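Local coordinates for aromatic amino acid aminotransferase I (Candida albicans WO-1, PDB 6HNU), which probably catalyses the pyridoxal-phosphate-dependent transfer of an amino group from aromatic L-amino acids to 2-oxoglutarate, at residues H14-E19 with L149-S154; K21-S26 with V322-V327; G189-K194 with A226-Q231. All blocks are in the same frame, centred on the assembly; numbering follows the deposited sequence.

Interaction 1. Residues H14-E19 with L149-S154; sequences HLLSNE and LRTFCS
Leu16 and Ser17 lie against Thr151 and Phe152, so that the N-terminal arm of this pyridoxal-phosphate-dependent aminotransferase is laid across the last turn of helix 141-152, just before strand 158-162 of the large mixed sheet. Ser17 occupies the N-cap of helix 18-22, and its own N-H donates to Thr151 O over 3.0 Å at 159°, the donor tilted 20° from the carbonyl plane.

Leu16 can be followed outward. Its CB lies beside Thr151 O, 4.1 Å off, and CG stands anti to the carbonyl carbon (chi1 -66°), which brings CD2 back to the helix. There CD2 meets Thr151 CG2 at 3.6 Å and Phe152 CE1 at 3.8 Å. Thr151 CG2 in turn sits over the centre of one face of the Phe152 ring, while Leu15 O comes to the ring edge in plane. Leu317 and Tyr321 of helix 315-327 add to this apolar patch.

The other side is polar. Ser17 OG caps Ser20 N and also donates to a water that donates to Arg150 O and Cys153 O, serving two carbonyls where helix 141-152 ends. A second water accepts from Asn18 N and donates to Ser154 OG. That hydroxyl donates a hydrogen bond to Glu19 OE1, 2.7 Å away, on the syn lone pair of OE1, the side of the other oxygen.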
loop_
_atom_site.group_PDB
_atom_site.type_symbol
_atom_site.label_atom_id
_atom_site.label_comp_id
_atom_site.label_asym_id
_atom_site.label_seq_id
_atom_site.Cartn_x
_atom_site.Cartn_y
_atom_site.Cartn_z
ATOM N N HIS B 14 1.135 5.327 26.070
ATOM C CA HIS B 14 1.598 6.733 26.213
ATOM C C HIS B 14 2.626 7.104 25.117
ATOM O O HIS B 14 2.906 8.304 24.915
ATOM C CB HIS B 14 2.127 6.980 27.643
ATOM C CG HIS B 14 3.339 6.168 27.985
ATOM N ND1 HIS B 14 3.258 4.844 28.355
ATOM C CD2 HIS B 14 4.646 6.475 27.988
ATOM C CE1 HIS B 14 4.468 4.383 28.609
ATOM N NE2 HIS B 14 5.338 5.357 28.369
ATOM N N LEU B 15 3.180 6.151 24.372
ATOM C CA LEU B 15 4.173 6.505 23.315
ATOM C C LEU B 15 3.479 6.670 21.956
ATOM O O LEU B 15 4.131 7.168 21.000
ATOM C CB LEU B 15 5.271 5.439 23.295
ATOM C CG LEU B 15 6.108 5.404 24.572
ATOM C CD1 LEU B 15 7.217 4.372 24.440
ATOM C CD2 LEU B 15 6.662 6.795 24.897
ATOM N N LEU B 16 2.198 6.285 21.853
ATOM C CA LEU B 16 1.404 6.580 20.631
ATOM C C LEU B 16 1.276 8.095 20.467
ATOM O O LEU B 16 1.162 8.799 21.482
ATOM C CB LEU B 16 0.017 5.951 20.737
ATOM C CG LEU B 16 -0.034 4.435 20.762
ATOM C CD1 LEU B 16 -1.401 3.974 21.220
ATOM C CD2 LEU B 16 0.310 3.817 19.389
ATOM N N SER B 17 1.295 8.571 19.227
ATOM C CA SER B 17 0.899 9.942 18.853
ATOM C C SER B 17 -0.576 10.151 19.263
ATOM O O SER B 17 -1.378 9.160 19.241
ATOM C CB SER B 17 1.114 10.175 17.390
ATOM O OG SER B 17 0.038 9.665 16.630
ATOM N N ASN B 18 -0.928 11.377 19.633
ATOM C CA ASN B 18 -2.326 11.819 19.881
ATOM C C ASN B 18 -3.206 11.392 18.695
ATOM O O ASN B 18 -4.285 10.809 18.942
ATOM C CB ASN B 18 -2.367 13.327 20.162
ATOM C CG ASN B 18 -1.799 13.671 21.524
ATOM O OD1 ASN B 18 -1.512 12.785 22.330
ATOM N ND2 ASN B 18 -1.621 14.955 21.794
ATOM N N GLU B 19 -2.709 11.536 17.466
ATOM C CA GLU B 19 -3.490 11.285 16.227
ATOM C C GLU B 19 -3.804 9.782 16.117
ATOM O O GLU B 19 -4.945 9.405 15.762
ATOM C CB GLU B 19 -2.719 11.855 15.034
ATOM C CG GLU B 19 -2.489 13.377 15.119
ATOM C CD GLU B 19 -1.273 13.871 15.903
ATOM O OE1 GLU B 19 -0.553 13.048 16.471
ATOM O OE2 GLU B 19 -1.030 15.085 15.914
ATOM N N LEU B 149 5.931 5.844 11.612
ATOM C CA LEU B 149 6.026 7.296 11.868
ATOM C C LEU B 149 4.615 7.832 12.128
ATOM O O LEU B 149 4.438 8.630 13.063
ATOM C CB LEU B 149 6.651 7.961 10.646
ATOM C CG LEU B 149 8.158 7.788 10.475
ATOM C CD1 LEU B 149 8.539 8.091 9.051
ATOM C CD2 LEU B 149 8.902 8.688 11.437
ATOM N N ARG B 150 3.593 7.319 11.437
ATOM C CA ARG B 150 2.220 7.870 11.644
ATOM C C ARG B 150 1.606 7.421 12.970
ATOM O O ARG B 150 0.662 8.111 13.412
ATOM C CB ARG B 150 1.304 7.553 10.458
ATOM C CG ARG B 150 1.787 8.164 9.159
ATOM C CD ARG B 150 1.076 7.620 7.930
ATOM N NE ARG B 150 -0.189 8.294 7.759
ATOM C CZ ARG B 150 -1.060 8.077 6.770
ATOM N NH1 ARG B 150 -2.142 8.813 6.707
ATOM N NH2 ARG B 150 -0.844 7.144 5.855
ATOM N N THR B 151 2.051 6.298 13.528
ATOM C CA THR B 151 1.535 5.672 14.765
ATOM C C THR B 151 2.211 6.308 15.989
ATOM O O THR B 151 1.499 6.557 16.960
ATOM C CB THR B 151 1.747 4.162 14.690
ATOM O OG1 THR B 151 1.019 3.729 13.537
ATOM C CG2 THR B 151 1.341 3.432 15.949
ATOM N N PHE B 152 3.520 6.614 15.930
ATOM C CA PHE B 152 4.288 7.019 17.142
ATOM C C PHE B 152 4.740 8.485 17.109
ATOM O O PHE B 152 5.256 8.927 18.128
ATOM C CB PHE B 152 5.477 6.094 17.337
ATOM C CG PHE B 152 5.081 4.669 17.586
ATOM C CD1 PHE B 152 4.370 4.322 18.718
ATOM C CD2 PHE B 152 5.370 3.683 16.663
ATOM C CE1 PHE B 152 4.015 3.002 18.966
ATOM C CE2 PHE B 152 4.984 2.374 16.891
ATOM C CZ PHE B 152 4.305 2.034 18.036
ATOM N N CYS B 153 4.529 9.213 16.031
ATOM C CA CYS B 153 5.101 10.576 15.857
ATOM C C CYS B 153 4.063 11.590 15.393
ATOM O O CYS B 153 3.319 11.287 14.455
ATOM C CB CYS B 153 6.231 10.537 14.840
ATOM S SG CYS B 153 7.586 9.440 15.344
ATOM N N SER B 154 4.050 12.771 16.043
ATOM C CA SER B 154 3.366 14.002 15.590
ATOM C C SER B 154 4.448 14.911 14.999
ATOM O O SER B 154 5.657 14.724 15.361
ATOM C CB SER B 154 2.599 14.672 16.726
ATOM O OG SER B 154 1.827 13.734 17.519
HETATM O O HOH W 1 0.683 10.607 14.128
HETATM O O HOH W 2 1.447 13.197 19.988
#

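Interaction 2. Residues K21-S26 with V322-V327; sequences KARQTS and VRLHEV
Arg23 and Thr25 each meet helix 315-327 through a pairing of methyl group and guanidinium, as the chain leaving helix 18-22 runs past residues 322-327. Leu324 CD1 rests over the centre of one face of the Arg23 guanidinium, 3.6 Å from CZ, and Val327 CG2 approaches Arg23 NH1 to the same distance. Arg23 reaches them because its chain is extended from CG to NE. In the second pairing, Thr25 CG2 covers a face of the Arg323 guanidinium, 3.6 Å from Arg323 NE, the two side chains running side by side. Between these pairs, the CB atoms of Arg23 and Arg323 pass at 4.1 Å.

The salt bridges of Arg323 stay within its helix. Bent at chi2 and chi3, it grips Glu326 side-on: NE donates to OE1 at 2.9 Å and 175°, NH2 to OE2, both oxygens close to the guanidinium plane, though the carboxylate is tilted, OE1 being met from above its plane. Glu319 takes Arg323 NH1.

Two waters fill out the polar part. One, in the plane of the Arg23 guanidinium, accepts from NH1 at 3.0 Å; another lies 3.0 Å from both Gln24 O and Arg323 O.

Glu171 of the second subunit packs on Arg23 and Val327 and accepts from Gln24 N, placing the contact at the dimer interface. The chemistry implies a division of labour: guanidinium faces meet methyls, while edge N-H groups take polar partners, a water at Arg23 and carboxylates at Arg323.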
loop_
_atom_site.group_PDB
_atom_site.type_symbol
_atom_site.label_atom_id
_atom_site.label_comp_id
_atom_site.label_asym_id
_atom_site.label_seq_id
_atom_site.Cartn_x
_atom_site.Cartn_y
_atom_site.Cartn_z
ATOM N N LYS B 21 -3.975 7.588 18.639
ATOM C CA LYS B 21 -4.929 7.228 19.729
ATOM C C LYS B 21 -6.365 7.581 19.328
ATOM O O LYS B 21 -7.268 6.826 19.691
ATOM C CB LYS B 21 -4.576 7.988 21.009
ATOM C CG LYS B 21 -3.479 7.383 21.872
ATOM C CD LYS B 21 -2.807 8.488 22.652
ATOM C CE LYS B 21 -2.180 8.020 23.934
ATOM N NZ LYS B 21 -1.074 8.931 24.324
ATOM N N ALA B 22 -6.565 8.694 18.634
ATOM C CA ALA B 22 -7.890 9.212 18.196
ATOM C C ALA B 22 -8.505 8.431 17.016
ATOM O O ALA B 22 -9.700 8.653 16.731
ATOM C CB ALA B 22 -7.763 10.674 17.858
ATOM N N ARG B 23 -7.754 7.567 16.322
ATOM C CA ARG B 23 -8.280 6.779 15.168
ATOM C C ARG B 23 -9.396 5.859 15.667
ATOM O O ARG B 23 -9.287 5.402 16.817
ATOM C CB ARG B 23 -7.179 5.982 14.466
ATOM C CG ARG B 23 -6.261 6.862 13.620
ATOM C CD ARG B 23 -5.222 6.086 12.820
ATOM N NE ARG B 23 -4.405 7.031 12.099
ATOM C CZ ARG B 23 -4.742 7.605 10.950
ATOM N NH1 ARG B 23 -5.883 7.291 10.334
ATOM N NH2 ARG B 23 -3.945 8.527 10.440
ATOM N N GLN B 24 -10.453 5.642 14.867
ATOM C CA GLN B 24 -11.641 4.836 15.281
ATOM C C GLN B 24 -11.910 3.725 14.273
ATOM O O GLN B 24 -11.418 3.809 13.149
ATOM C CB GLN B 24 -12.873 5.724 15.409
ATOM C CG GLN B 24 -12.625 6.991 16.205
ATOM C CD GLN B 24 -13.910 7.725 16.505
ATOM O OE1 GLN B 24 -14.861 7.154 17.037
ATOM N NE2 GLN B 24 -13.953 8.998 16.153
ATOM N N THR B 25 -12.659 2.695 14.680
ATOM C CA THR B 25 -13.228 1.677 13.761
ATOM C C THR B 25 -14.404 2.314 13.015
ATOM O O THR B 25 -14.924 3.354 13.505
ATOM C CB THR B 25 -13.692 0.408 14.486
ATOM O OG1 THR B 25 -14.536 0.837 15.560
ATOM C CG2 THR B 25 -12.540 -0.424 15.000
ATOM N N SER B 26 -14.780 1.725 11.875
ATOM C CA SER B 26 -15.970 2.085 11.055
ATOM C C SER B 26 -17.218 2.154 11.945
ATOM O O SER B 26 -17.388 1.322 12.834
ATOM C CB SER B 26 -16.140 1.083 9.931
ATOM O OG SER B 26 -16.931 1.619 8.882
ATOM N N VAL B 322 -3.307 -1.398 12.609
ATOM C CA VAL B 322 -4.445 -1.972 11.838
ATOM C C VAL B 322 -5.459 -0.858 11.528
ATOM O O VAL B 322 -5.850 -0.703 10.367
ATOM C CB VAL B 322 -5.070 -3.161 12.589
ATOM C CG1 VAL B 322 -6.330 -3.616 11.871
ATOM C CG2 VAL B 322 -4.077 -4.311 12.735
ATOM N N ARG B 323 -5.791 -0.009 12.497
ATOM C CA ARG B 323 -6.698 1.149 12.271
ATOM C C ARG B 323 -6.144 2.016 11.141
ATOM O O ARG B 323 -6.900 2.415 10.251
ATOM C CB ARG B 323 -6.829 1.956 13.560
ATOM C CG ARG B 323 -7.447 1.151 14.694
ATOM C CD ARG B 323 -8.919 0.819 14.441
ATOM N NE ARG B 323 -9.194 -0.417 13.706
ATOM C CZ ARG B 323 -9.208 -1.654 14.199
ATOM N NH1 ARG B 323 -8.905 -1.908 15.460
ATOM N NH2 ARG B 323 -9.524 -2.666 13.402
ATOM N N LEU B 324 -4.852 2.309 11.157
ATOM C CA LEU B 324 -4.244 3.138 10.097
ATOM C C LEU B 324 -4.307 2.386 8.768
ATOM O O LEU B 324 -4.761 2.998 7.761
ATOM C CB LEU B 324 -2.806 3.488 10.455
ATOM C CG LEU B 324 -2.007 4.201 9.369
ATOM C CD1 LEU B 324 -2.664 5.497 8.927
ATOM C CD2 LEU B 324 -0.601 4.485 9.884
ATOM N N HIS B 325 -3.930 1.113 8.757
ATOM C CA HIS B 325 -3.955 0.293 7.516
ATOM C C HIS B 325 -5.350 0.300 6.863
ATOM O O HIS B 325 -5.410 0.374 5.641
ATOM C CB HIS B 325 -3.480 -1.119 7.797
ATOM C CG HIS B 325 -2.002 -1.259 7.875
ATOM N ND1 HIS B 325 -1.438 -2.431 8.284
ATOM C CD2 HIS B 325 -0.980 -0.450 7.529
ATOM C CE1 HIS B 325 -0.124 -2.332 8.204
ATOM N NE2 HIS B 325 0.189 -1.153 7.766
ATOM N N GLU B 326 -6.436 0.189 7.655
ATOM C CA GLU B 326 -7.838 0.222 7.181
ATOM C C GLU B 326 -8.112 1.401 6.251
ATOM O O GLU B 326 -8.828 1.183 5.284
ATOM C CB GLU B 326 -8.831 0.248 8.346
ATOM C CG GLU B 326 -9.007 -1.147 8.846
ATOM C CD GLU B 326 -9.650 -1.287 10.213
ATOM O OE1 GLU B 326 -9.855 -0.263 10.905
ATOM O OE2 GLU B 326 -9.912 -2.454 10.582
ATOM N N VAL B 327 -7.550 2.575 6.519
ATOM C CA VAL B 327 -7.828 3.810 5.726
ATOM C C VAL B 327 -6.606 4.286 4.933
ATOM O O VAL B 327 -6.662 5.399 4.381
ATOM C CB VAL B 327 -8.359 4.908 6.655
ATOM C CG1 VAL B 327 -9.661 4.448 7.293
ATOM C CG2 VAL B 327 -7.341 5.309 7.713
HETATM O O HOH W 3 -7.882 5.247 11.335
HETATM O O HOH W 4 -9.831 2.971 10.684
#

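Interaction 3. Residues G189-K194 with A226-Q231; sequences GIIPEK and AERRKQ
Arg228 and Pro192, the two residues with most surface buried here, meet where helix 226-239 packs beside the edge strand 189-190 of the large mixed sheet, in the pyridoxal-phosphate-binding aminotransferase fold. The proline opens helix 192-200, and its ring crosses the arginine chain at about a right angle: Pro192 CG lies 3.9 Å from Arg228 CG, and Pro192 CD is 3.8 Å from Arg228 CD.

Extended from CG to NE, the arginine carries its guanidinium past the ring to the strand backbone. Its NH1 makes a weak, strongly bent bond to Ile190 O (3.0 Å, 124°), with Gly189 O near the edge of the group. The firmer partner is Asp186, on the neighbouring strand 179-186, which forms a salt bridge with the same nitrogen. One arginine thus ties the helix to both arms of the hairpin, and an acidic partner beside its NH1 would be expected to stabilise the charge.

Gln231, about one turn further along, packs on CB and CG of the proline. Its CB lies 3.9 Å from Pro192 CB, and the amide reaches back along its own helix, where NE2 donates weakly to Glu227 O while lying 3.7 Å from Pro192 CG.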
loop_
_atom_site.group_PDB
_atom_site.type_symbol
_atom_site.label_atom_id
_atom_site.label_comp_id
_atom_site.label_asym_id
_atom_site.label_seq_id
_atom_site.Cartn_x
_atom_site.Cartn_y
_atom_site.Cartn_z
ATOM N N GLY B 189 28.720 -0.146 13.851
ATOM C CA GLY B 189 27.385 0.444 14.026
ATOM C C GLY B 189 27.296 1.411 15.185
ATOM O O GLY B 189 28.313 1.951 15.628
ATOM N N ILE B 190 26.079 1.612 15.672
ATOM C CA ILE B 190 25.766 2.527 16.798
ATOM C C ILE B 190 26.764 2.226 17.932
ATOM O O ILE B 190 26.889 1.052 18.338
ATOM C CB ILE B 190 24.326 2.301 17.271
ATOM C CG1 ILE B 190 23.295 2.794 16.260
ATOM C CG2 ILE B 190 24.095 2.881 18.659
ATOM C CD1 ILE B 190 21.877 2.375 16.605
ATOM N N ILE B 191 27.306 3.284 18.526
ATOM C CA ILE B 191 28.195 3.175 19.722
ATOM C C ILE B 191 27.322 3.355 20.952
ATOM O O ILE B 191 26.861 4.470 21.228
ATOM C CB ILE B 191 29.337 4.215 19.660
ATOM C CG1 ILE B 191 30.183 4.085 18.389
ATOM C CG2 ILE B 191 30.166 4.066 20.948
ATOM C CD1 ILE B 191 31.164 5.230 18.165
ATOM N N PRO B 192 27.041 2.294 21.744
ATOM C CA PRO B 192 26.119 2.438 22.864
ATOM C C PRO B 192 26.479 3.549 23.858
ATOM O O PRO B 192 25.560 4.233 24.277
ATOM C CB PRO B 192 26.160 1.042 23.495
ATOM C CG PRO B 192 26.440 0.159 22.293
ATOM C CD PRO B 192 27.547 0.927 21.607
ATOM N N GLU B 193 27.769 3.716 24.241
ATOM C CA GLU B 193 28.144 4.761 25.233
ATOM C C GLU B 193 27.649 6.153 24.766
ATOM O O GLU B 193 27.161 6.906 25.590
ATOM C CB GLU B 193 29.654 4.810 25.501
ATOM C CG GLU B 193 30.081 6.103 26.188
ATOM C CD GLU B 193 31.547 6.247 26.572
ATOM O OE1 GLU B 193 32.354 5.552 25.978
ATOM O OE2 GLU B 193 31.856 7.074 27.457
ATOM N N LYS B 194 27.802 6.518 23.512
ATOM C CA LYS B 194 27.457 7.889 23.039
ATOM C C LYS B 194 25.929 8.059 22.970
ATOM O O LYS B 194 25.443 9.182 23.310
ATOM C CB LYS B 194 28.077 8.134 21.677
ATOM C CG LYS B 194 29.591 8.119 21.646
ATOM C CD LYS B 194 30.105 8.388 20.266
ATOM C CE LYS B 194 31.614 8.446 20.150
ATOM N NZ LYS B 194 32.163 9.509 21.015
ATOM N N ALA B 226 25.553 -8.974 19.407
ATOM C CA ALA B 226 24.618 -9.341 20.485
ATOM C C ALA B 226 24.878 -8.437 21.691
ATOM O O ALA B 226 23.919 -7.997 22.352
ATOM C CB ALA B 226 24.795 -10.803 20.820
ATOM N N GLU B 227 26.144 -8.133 21.967
ATOM C CA GLU B 227 26.521 -7.303 23.135
ATOM C C GLU B 227 26.013 -5.872 22.932
ATOM O O GLU B 227 25.484 -5.303 23.878
ATOM C CB GLU B 227 28.055 -7.333 23.292
ATOM C CG GLU B 227 28.664 -8.693 23.612
ATOM C CD GLU B 227 28.632 -9.785 22.545
ATOM O OE1 GLU B 227 28.682 -9.481 21.363
ATOM O OE2 GLU B 227 28.556 -10.972 22.931
ATOM N N ARG B 228 26.176 -5.277 21.769
ATOM C CA ARG B 228 25.701 -3.886 21.566
ATOM C C ARG B 228 24.167 -3.846 21.572
ATOM O O ARG B 228 23.593 -2.885 22.089
ATOM C CB ARG B 228 26.276 -3.340 20.275
ATOM C CG ARG B 228 27.738 -2.974 20.368
ATOM C CD ARG B 228 28.079 -2.016 19.243
ATOM N NE ARG B 228 29.503 -1.766 19.263
ATOM C CZ ARG B 228 30.152 -0.919 18.480
ATOM N NH1 ARG B 228 29.520 -0.236 17.530
ATOM N NH2 ARG B 228 31.463 -0.853 18.593
ATOM N N ARG B 229 23.510 -4.911 21.122
ATOM C CA ARG B 229 22.025 -4.952 21.099
ATOM C C ARG B 229 21.526 -4.919 22.550
ATOM O O ARG B 229 20.574 -4.138 22.873
ATOM C CB ARG B 229 21.543 -6.142 20.266
ATOM C CG ARG B 229 21.850 -6.030 18.780
ATOM C CD ARG B 229 21.418 -7.294 18.031
ATOM N NE ARG B 229 21.841 -7.189 16.651
ATOM C CZ ARG B 229 21.089 -7.390 15.564
ATOM N NH1 ARG B 229 19.902 -7.975 15.639
ATOM N NH2 ARG B 229 21.606 -7.146 14.376
ATOM N N LYS B 230 22.140 -5.717 23.417
ATOM C CA LYS B 230 21.796 -5.775 24.856
ATOM C C LYS B 230 21.929 -4.370 25.430
ATOM O O LYS B 230 21.015 -3.918 26.120
ATOM C CB LYS B 230 22.673 -6.801 25.583
ATOM C CG LYS B 230 22.293 -8.248 25.283
ATOM C CD LYS B 230 23.322 -9.277 25.777
ATOM C CE LYS B 230 23.296 -10.552 24.962
ATOM N NZ LYS B 230 24.492 -11.400 25.206
ATOM N N GLN B 231 23.031 -3.691 25.140
ATOM C CA GLN B 231 23.272 -2.372 25.780
ATOM C C GLN B 231 22.256 -1.350 25.254
ATOM O O GLN B 231 21.801 -0.521 26.041
ATOM C CB GLN B 231 24.690 -1.920 25.477
ATOM C CG GLN B 231 25.735 -2.664 26.293
ATOM C CD GLN B 231 27.104 -2.231 25.841
ATOM O OE1 GLN B 231 27.801 -1.515 26.548
ATOM N NE2 GLN B 231 27.464 -2.587 24.617
#

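Interactions 1 and 2 work as neighbours, their centres about 13 Å apart: both use helix 18-22 and both touch the second subunit. They also meet directly, Leu324 CD2 lying 3.7 Å from Arg150 CB. Interaction 3 stands apart, its nearest atoms about 15 Å from interaction 1 and about 22 Å from interaction 2, beside edge strand 189-190 of the large sheet, where no other chain of the assembly touches its segments. Interaction 1 is the most buried and has two direct hydrogen bonds between its segments. The partly buried interaction 2 relies on methyl-guanidinium contacts and water, whereas interaction 3, also partly buried, combines proline packing with one weak arginine-to-carbonyl bond.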